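Local coordinates for SusD family protein (Bacteroides uniformis, PDB 7KV1), which probably binds beta-glucan at the bacterial surface as a SusD-type glycan-binding protein of a gut Bacteroides, at residues G309-L312 with P313-I316; W377-K380 with Y381-Y384. One frame throughout, in Å; residues are numbered along the deposited sequence.

Contact 1 (309-316) and contact 2 (377-384) are both local contacts in the SusD-family part of the chain, on the same side of its centre, their centres about 9 Å apart. Contact 1 starts a short helix, and every residue that touches is buried; backbone bonds, one threonine capping bond and aliphatic side chains do the work. Contact 2 turns the chain sharply after a strand. It is mostly buried too, but Gln379 and Tyr384 are partly exposed, and amide, guanidinium, phenol and water carry more of the load. The two meet directly: Leu312 CD2 lies 3.7 Å from Tyr381 CB, and Ile316 O lies 3.3 Å from Trp377 CE3. Both also pack against helix 71-76.

Contact 1. Residues G309-L312 with P313-I316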
loop_
_atom_site.group_PDB
_atom_site.type_symbol
_atom_site.label_atom_id
_atom_site.label_comp_id
_atom_site.label_asym_id
_atom_site.label_seq_id
_atom_site.Cartn_x
_atom_site.Cartn_y
_atom_site.Cartn_z
ATOM N N GLY A 309 16.911 -6.834 5.084
ATOM C CA GLY A 309 15.524 -7.325 5.210
ATOM C C GLY A 309 14.599 -6.260 5.783
ATOM O O GLY A 309 14.967 -5.089 5.771
ATOM N N THR A 310 13.434 -6.651 6.289
ATOM C CA THR A 310 12.406 -5.701 6.780
ATOM C C THR A 310 12.226 -5.920 8.273
ATOM O O THR A 310 12.327 -7.083 8.706
ATOM C CB THR A 310 11.050 -5.868 6.074
ATOM O OG1 THR A 310 10.100 -5.097 6.813
ATOM C CG2 THR A 310 10.576 -7.304 5.998
ATOM N N VAL A 311 11.942 -4.848 9.009
ATOM C CA VAL A 311 11.709 -4.885 10.480
ATOM C C VAL A 311 10.237 -5.222 10.752
ATOM O O VAL A 311 9.850 -5.400 11.933
ATOM C CB VAL A 311 12.115 -3.534 11.110
ATOM C CG1 VAL A 311 11.204 -2.392 10.690
ATOM C CG2 VAL A 311 12.178 -3.600 12.613
ATOM N N LEU A 312 9.414 -5.272 9.704
ATOM C CA LEU A 312 7.950 -5.258 9.902
ATOM C C LEU A 312 7.556 -6.383 10.858
ATOM O O LEU A 312 6.767 -6.167 11.776
ATOM C CB LEU A 312 7.237 -5.361 8.551
ATOM C CG LEU A 312 5.765 -5.735 8.658
ATOM C CD1 LEU A 312 4.985 -4.666 9.417
ATOM C CD2 LEU A 312 5.181 -5.927 7.270
ATOM N N PRO A 313 8.032 -7.631 10.686
ATOM C CA PRO A 313 7.622 -8.713 11.587
ATOM C C PRO A 313 8.009 -8.465 13.058
ATOM O O PRO A 313 7.269 -8.866 13.961
ATOM C CB PRO A 313 8.289 -9.969 10.971
ATOM C CG PRO A 313 8.500 -9.593 9.533
ATOM C CD PRO A 313 8.838 -8.113 9.560
ATOM N N THR A 314 9.065 -7.684 13.295
ATOM C CA THR A 314 9.429 -7.277 14.670
ATOM C C THR A 314 8.373 -6.309 15.188
ATOM O O THR A 314 7.965 -6.469 16.340
ATOM C CB THR A 314 10.819 -6.648 14.752
ATOM O OG1 THR A 314 11.746 -7.681 14.404
ATOM C CG2 THR A 314 11.090 -6.059 16.124
ATOM N N LEU A 315 7.946 -5.355 14.366
ATOM C CA LEU A 315 7.013 -4.285 14.802
ATOM C C LEU A 315 5.694 -4.900 15.292
ATOM O O LEU A 315 5.172 -4.417 16.342
ATOM C CB LEU A 315 6.779 -3.296 13.647
ATOM C CG LEU A 315 8.023 -2.546 13.166
ATOM C CD1 LEU A 315 7.718 -1.626 12.003
ATOM C CD2 LEU A 315 8.690 -1.778 14.292
ATOM N N ILE A 316 5.162 -5.892 14.571
ATOM C CA ILE A 316 3.715 -6.288 14.645
ATOM C C ILE A 316 3.524 -7.678 15.267
ATOM O O ILE A 316 2.475 -8.346 15.009
ATOM C CB ILE A 316 3.068 -6.176 13.259
ATOM C CG1 ILE A 316 3.615 -7.238 12.308
ATOM C CG2 ILE A 316 3.247 -4.769 12.730
ATOM C CD1 ILE A 316 2.898 -7.274 10.976
#
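Val311 O is approached by two backbone amides. Leu315 N donates to it at 3.1 Å and 152°, while Thr314 N, although nearer at 2.8 Å, is bent enough to count as a weak bond. One residue on, Ile316 N reaches Leu312 O at 3.2 Å, so the chain has entered a helical turn. Ahead of the turn Thr310 adds a capping bond, its OG1 accepting from Leu312 N at 3.0 Å and a nearly straight 164°; the same hydroxyl also bonds Asp62 OD2. Aliphatic pairs four residues apart follow the backbone bonds: Val311 CG1 meets Leu315 CD1 at 3.8 Å, and Leu312 CD1 lies 3.7 Å from both CD1 and CG2 of Ile316. With chi1 at 69°, Ile316 CG1 sits between its own N and carbonyl carbon, which brings it to 3.4 Å from Leu312 O. Replacing Ile316 with alanine would probably open a gap beside Leu312 CD1 and lose the packing on Ile73 of helix 71-76. Pro313, which has no N-H to offer, stands where a helix start tolerates it, and with the ST turn of Thr310 it marks the N-terminal end of the one-turn helix 312-315.

Contact 2. Residues W377-K380 with Y381-Y384; sequences WLQK and YRPY
A beta turn of roughly type I follows strand 376-378, running from Gln379 to Arg382 with Lys380 and Tyr381 at its corners; Gln379 CA and Arg382 CA are 5.0 Å apart. Arg382 N donates to Gln379 O at 3.3 Å and 168°, yet the donor stands well above the carbonyl plane, so the bond is straight at hydrogen but does not follow a lone pair. The side chains of the turn's first and last residues run alongside each other. A bend at chi2 (76°) carries the Gln379 amide over the Arg382 methylene chain, and both ends of that amide are engaged. Gln379 NE2 donates to Tyr384 OH at 3.0 Å and 144°, with the oxygen in the amide plane. Gln379 OE1 takes a hydrogen from a water at 2.6 Å, and that water accepts from Arg382 NH1 at 2.8 Å, in the guanidinium plane. The guanidinium is held side-on by Pro383 O, which accepts from Arg382 NE and NH2, the latter at 2.9 Å, while Tyr384 CE1 lies 3.6 Å above its plane, over its centre. These constraints should restrict its rotation. Across the turn Leu378 CD2 meets the edge of the Tyr381 ring at CD2, 4.0 Å away. Arg382 pairs with Asp324 and makes a cation-pi contact with Trp359 of strand 358-360; Tyr381 OH bonds Arg404 N of strand 403-407, and Tyr381 and Pro383 pack on helix 312-315.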
loop_
_atom_site.group_PDB
_atom_site.type_symbol
_atom_site.label_atom_id
_atom_site.label_comp_id
_atom_site.label_asym_id
_atom_site.label_seq_id
_atom_site.Cartn_x
_atom_site.Cartn_y
_atom_site.Cartn_z
ATOM N N TRP A 377 -2.928 -11.133 16.085
ATOM C CA TRP A 377 -1.881 -10.445 15.319
ATOM C C TRP A 377 -2.068 -10.757 13.844
ATOM O O TRP A 377 -2.835 -11.695 13.524
ATOM C CB TRP A 377 -0.508 -10.876 15.824
ATOM C CG TRP A 377 -0.326 -10.685 17.299
ATOM C CD1 TRP A 377 -0.522 -11.604 18.293
ATOM C CD2 TRP A 377 0.014 -9.453 17.961
ATOM N NE1 TRP A 377 -0.319 -11.023 19.523
ATOM C CE2 TRP A 377 0.046 -9.716 19.346
ATOM C CE3 TRP A 377 0.293 -8.158 17.517
ATOM C CZ2 TRP A 377 0.347 -8.721 20.282
ATOM C CZ3 TRP A 377 0.607 -7.186 18.443
ATOM C CH2 TRP A 377 0.630 -7.461 19.805
ATOM N N LEU A 378 -1.359 -10.030 12.986
ATOM C CA LEU A 378 -1.408 -10.257 11.516
ATOM C C LEU A 378 -0.529 -11.474 11.182
ATOM O O LEU A 378 0.698 -11.417 11.372
ATOM C CB LEU A 378 -0.947 -8.989 10.789
ATOM C CG LEU A 378 -0.904 -9.053 9.268
ATOM C CD1 LEU A 378 -2.287 -9.244 8.681
ATOM C CD2 LEU A 378 -0.255 -7.790 8.702
ATOM N N GLN A 379 -1.138 -12.525 10.661
ATOM C CA GLN A 379 -0.434 -13.758 10.229
ATOM C C GLN A 379 0.378 -13.493 8.953
ATOM O O GLN A 379 1.401 -14.135 8.765
ATOM C CB GLN A 379 -1.475 -14.866 10.081
ATOM C CG GLN A 379 -0.912 -16.136 9.466
ATOM C CD GLN A 379 -0.081 -16.929 10.441
ATOM O OE1 GLN A 379 -0.350 -16.948 11.643
ATOM N NE2 GLN A 379 0.928 -17.604 9.908
ATOM N N LYS A 380 -0.068 -12.604 8.068
ATOM C CA LYS A 380 0.489 -12.491 6.696
ATOM C C LYS A 380 1.984 -12.168 6.768
ATOM O O LYS A 380 2.727 -12.601 5.840
ATOM C CB LYS A 380 -0.264 -11.420 5.904
ATOM C CG LYS A 380 -1.671 -11.847 5.504
ATOM C CD LYS A 380 -2.403 -10.802 4.677
ATOM C CE LYS A 380 -3.794 -11.253 4.283
ATOM N NZ LYS A 380 -4.582 -10.095 3.796
ATOM N N TYR A 381 2.394 -11.372 7.772
ATOM C CA TYR A 381 3.786 -10.890 7.912
ATOM C C TYR A 381 4.312 -11.222 9.314
ATOM O O TYR A 381 5.173 -10.498 9.794
ATOM C CB TYR A 381 3.869 -9.393 7.555
ATOM C CG TYR A 381 3.535 -9.078 6.115
ATOM C CD1 TYR A 381 4.427 -9.377 5.095
ATOM C CD2 TYR A 381 2.353 -8.430 5.770
ATOM C CE1 TYR A 381 4.140 -9.078 3.771
ATOM C CE2 TYR A 381 2.053 -8.125 4.450
ATOM C CZ TYR A 381 2.952 -8.448 3.443
ATOM O OH TYR A 381 2.701 -8.152 2.130
ATOM N N ARG A 382 3.855 -12.320 9.918
ATOM C CA ARG A 382 4.305 -12.709 11.265
ATOM C C ARG A 382 5.761 -13.172 11.190
ATOM O O ARG A 382 6.262 -13.610 10.149
ATOM C CB ARG A 382 3.372 -13.738 11.903
ATOM C CG ARG A 382 3.386 -15.103 11.235
ATOM C CD ARG A 382 3.106 -16.144 12.283
ATOM N NE ARG A 382 4.258 -16.327 13.138
ATOM C CZ ARG A 382 4.337 -17.209 14.125
ATOM N NH1 ARG A 382 3.322 -17.993 14.428
ATOM N NH2 ARG A 382 5.443 -17.278 14.833
ATOM N N PRO A 383 6.519 -13.003 12.293
ATOM C CA PRO A 383 7.909 -13.441 12.333
ATOM C C PRO A 383 7.976 -14.972 12.439
ATOM O O PRO A 383 7.150 -15.554 13.162
ATOM C CB PRO A 383 8.487 -12.778 13.589
ATOM C CG PRO A 383 7.270 -12.626 14.489
ATOM C CD PRO A 383 6.104 -12.366 13.549
ATOM N N TYR A 384 8.947 -15.535 11.725
ATOM C CA TYR A 384 9.406 -16.950 11.777
ATOM C C TYR A 384 10.934 -16.999 11.818
ATOM O O TYR A 384 11.544 -16.276 11.020
ATOM C CB TYR A 384 8.956 -17.703 10.524
ATOM C CG TYR A 384 7.497 -18.062 10.538
ATOM C CD1 TYR A 384 7.007 -18.946 11.476
ATOM C CD2 TYR A 384 6.608 -17.488 9.654
ATOM C CE1 TYR A 384 5.669 -19.282 11.517
ATOM C CE2 TYR A 384 5.267 -17.819 9.674
ATOM C CZ TYR A 384 4.799 -18.708 10.608
ATOM O OH TYR A 384 3.492 -19.030 10.667
HETATM O O HOH W 1 0.779 -18.641 13.319
#